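Local atomic coordinates of geranyltranstransferase (PDB entry 2H8O), a protein that probably catalyses the condensation of geranyl diphosphate with isopentenyl diphosphate to give farnesyl diphosphate. Residues R244-L249 and A314-K319. Residues are numbered along the deposited sequence; the frame is centred on the assembly and turned at random.
Sequences RQRLRL and APYGEK
The hydroxyl OH of Y316 meets R246 and L247 across the contact while it is hydrogen-bonded to the carboxylate of E243, one residue before R244. Toward 244-249 the oxygen meets only carbon, at van der Waals distance: CD of R246 stands 4.0 Å from Y316 OH, and CD2 of L247 lies 4.3 Å from the same oxygen. The closest touch is that of R246 CD on Y316 CE2, 3.8 Å, edge-on to the phenol, the two side chains passing antiparallel. R246 leaves its helix extended, with CG anti to the backbone N (chi1 -179°), and then bends at chi3 (-60°). The bend turns the guanidinium away from the phenol and toward P315; the planes lie 64° apart and do not stack, CD alone meeting the ring. CG of P315 covers one guanidinium face toward its rim, 4.2 Å from R246 NH1, which hydrogen-bonds to the carbonyl oxygen of L312. This exemplifies, in a largely helical polyprenyl synthetase fold, a short 3-10 connection laid against another helix, with side-chain hydrogen bonds running in both directions. The turn between helices 295-312 and 321-331 thereby meets the early part of helix 241-267, while L247 and Y316 also pack on helix 88-99.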
loop_
_atom_site.group_PDB
_atom_site.type_symbol
_atom_site.label_atom_id
_atom_site.label_comp_id
_atom_site.label_asym_id
_atom_site.label_seq_id
_atom_site.Cartn_x
_atom_site.Cartn_y
_atom_site.Cartn_z
ATOM N N ARG A 244 -6.091 24.153 -5.635
ATOM C CA ARG A 244 -5.785 22.728 -5.754
ATOM C C ARG A 244 -5.816 22.289 -7.227
ATOM O O ARG A 244 -4.907 21.618 -7.690
ATOM C CB ARG A 244 -6.739 21.905 -4.902
ATOM C CG ARG A 244 -6.502 20.424 -4.998
ATOM C CD ARG A 244 -7.273 19.668 -3.964
ATOM N NE ARG A 244 -7.237 18.233 -4.251
ATOM C CZ ARG A 244 -7.838 17.308 -3.513
ATOM N NH1 ARG A 244 -8.504 17.636 -2.407
ATOM N NH2 ARG A 244 -7.769 16.033 -3.891
ATOM N N GLN A 245 -6.855 22.680 -7.972
ATOM C CA GLN A 245 -6.905 22.382 -9.406
ATOM C C GLN A 245 -5.729 22.974 -10.162
ATOM O O GLN A 245 -5.197 22.333 -11.053
ATOM C CB GLN A 245 -8.227 22.855 -10.072
ATOM C CG GLN A 245 -9.396 21.977 -9.790
ATOM C CD GLN A 245 -9.093 20.530 -10.066
ATOM O OE1 GLN A 245 -8.671 20.181 -11.158
ATOM N NE2 GLN A 245 -9.216 19.685 -9.037
ATOM N N ARG A 246 -5.358 24.210 -9.838
ATOM C CA ARG A 246 -4.235 24.888 -10.484
ATOM C C ARG A 246 -2.952 24.057 -10.304
ATOM O O ARG A 246 -2.215 23.803 -11.271
ATOM C CB ARG A 246 -4.045 26.289 -9.902
ATOM C CG ARG A 246 -2.908 27.085 -10.527
ATOM C CD ARG A 246 -2.943 28.569 -10.120
ATOM N NE ARG A 246 -4.213 29.180 -10.558
ATOM C CZ ARG A 246 -4.471 29.675 -11.776
ATOM N NH1 ARG A 246 -3.543 29.723 -12.731
ATOM N NH2 ARG A 246 -5.677 30.165 -12.045
ATOM N N LEU A 247 -2.686 23.642 -9.070
ATOM C CA LEU A 247 -1.462 22.863 -8.812
ATOM C C LEU A 247 -1.507 21.475 -9.449
ATOM O O LEU A 247 -0.491 21.003 -9.958
ATOM C CB LEU A 247 -1.118 22.815 -7.316
ATOM C CG LEU A 247 -0.185 23.935 -6.831
ATOM C CD1 LEU A 247 1.217 23.769 -7.411
ATOM C CD2 LEU A 247 -0.722 25.325 -7.169
ATOM N N ARG A 248 -2.674 20.839 -9.443
ATOM C CA ARG A 248 -2.887 19.601 -10.212
ATOM C C ARG A 248 -2.532 19.777 -11.710
ATOM O O ARG A 248 -1.736 18.988 -12.335
ATOM C CB ARG A 248 -4.336 19.118 -10.018
ATOM C CG ARG A 248 -4.649 17.782 -10.645
ATOM C CD ARG A 248 -6.146 17.502 -10.566
ATOM N NE ARG A 248 -6.556 16.316 -11.310
ATOM C CZ ARG A 248 -6.471 15.068 -10.866
ATOM N NH1 ARG A 248 -5.977 14.815 -9.664
ATOM N NH2 ARG A 248 -6.891 14.056 -11.632
ATOM N N LEU A 249 -3.102 20.803 -12.313
ATOM C CA LEU A 249 -2.824 21.057 -13.711
ATOM C C LEU A 249 -1.336 21.293 -13.942
ATOM O O LEU A 249 -0.763 20.788 -14.918
ATOM C CB LEU A 249 -3.631 22.254 -14.213
ATOM C CG LEU A 249 -5.111 22.206 -14.483
ATOM C CD1 LEU A 249 -5.460 23.511 -15.178
ATOM C CD2 LEU A 249 -5.499 21.028 -15.358
ATOM N N ALA A 314 1.746 32.032 -12.760
ATOM C CA ALA A 314 1.910 33.475 -12.884
ATOM C C ALA A 314 1.344 34.236 -11.696
ATOM O O ALA A 314 1.979 35.191 -11.230
ATOM C CB ALA A 314 1.250 33.969 -14.173
ATOM N N PRO A 315 0.154 33.846 -11.203
ATOM C CA PRO A 315 -0.432 34.666 -10.131
ATOM C C PRO A 315 0.382 34.745 -8.835
ATOM O O PRO A 315 0.159 35.657 -8.037
ATOM C CB PRO A 315 -1.781 33.984 -9.864
ATOM C CG PRO A 315 -2.093 33.265 -11.116
ATOM C CD PRO A 315 -0.761 32.759 -11.597
ATOM N N TYR A 316 1.311 33.812 -8.629
ATOM C CA TYR A 316 2.143 33.802 -7.425
ATOM C C TYR A 316 3.411 34.637 -7.546
ATOM O O TYR A 316 4.147 34.750 -6.570
ATOM C CB TYR A 316 2.509 32.361 -7.038
ATOM C CG TYR A 316 1.285 31.528 -6.811
ATOM C CD1 TYR A 316 0.621 31.536 -5.585
ATOM C CD2 TYR A 316 0.769 30.747 -7.837
ATOM C CE1 TYR A 316 -0.537 30.775 -5.395
ATOM C CE2 TYR A 316 -0.373 29.996 -7.655
ATOM C CZ TYR A 316 -1.026 30.022 -6.438
ATOM O OH TYR A 316 -2.163 29.257 -6.304
ATOM N N GLY A 317 3.664 35.215 -8.723
ATOM C CA GLY A 317 4.817 36.091 -8.928
ATOM C C GLY A 317 6.154 35.420 -8.662
ATOM O O GLY A 317 6.342 34.251 -8.994
ATOM N N GLU A 318 7.070 36.160 -8.037
ATOM C CA GLU A 318 8.435 35.673 -7.808
ATOM C C GLU A 318 8.482 34.391 -7.000
ATOM O O GLU A 318 9.438 33.610 -7.093
ATOM C CB GLU A 318 9.260 36.729 -7.054
ATOM C CG GLU A 318 9.305 38.101 -7.675
ATOM C CD GLU A 318 10.117 38.159 -8.948
ATOM O OE1 GLU A 318 10.402 37.088 -9.530
ATOM O OE2 GLU A 318 10.471 39.293 -9.355
ATOM N N LYS A 319 7.470 34.188 -6.163
ATOM C CA LYS A 319 7.415 33.041 -5.286
ATOM C C LYS A 319 7.311 31.719 -6.079
ATOM O O LYS A 319 7.630 30.651 -5.554
ATOM C CB LYS A 319 6.220 33.202 -4.354
ATOM C CG LYS A 319 6.189 32.257 -3.186
ATOM C CD LYS A 319 5.189 32.711 -2.131
ATOM C CE LYS A 319 3.779 32.854 -2.690
ATOM N NZ LYS A 319 3.464 34.262 -3.125
#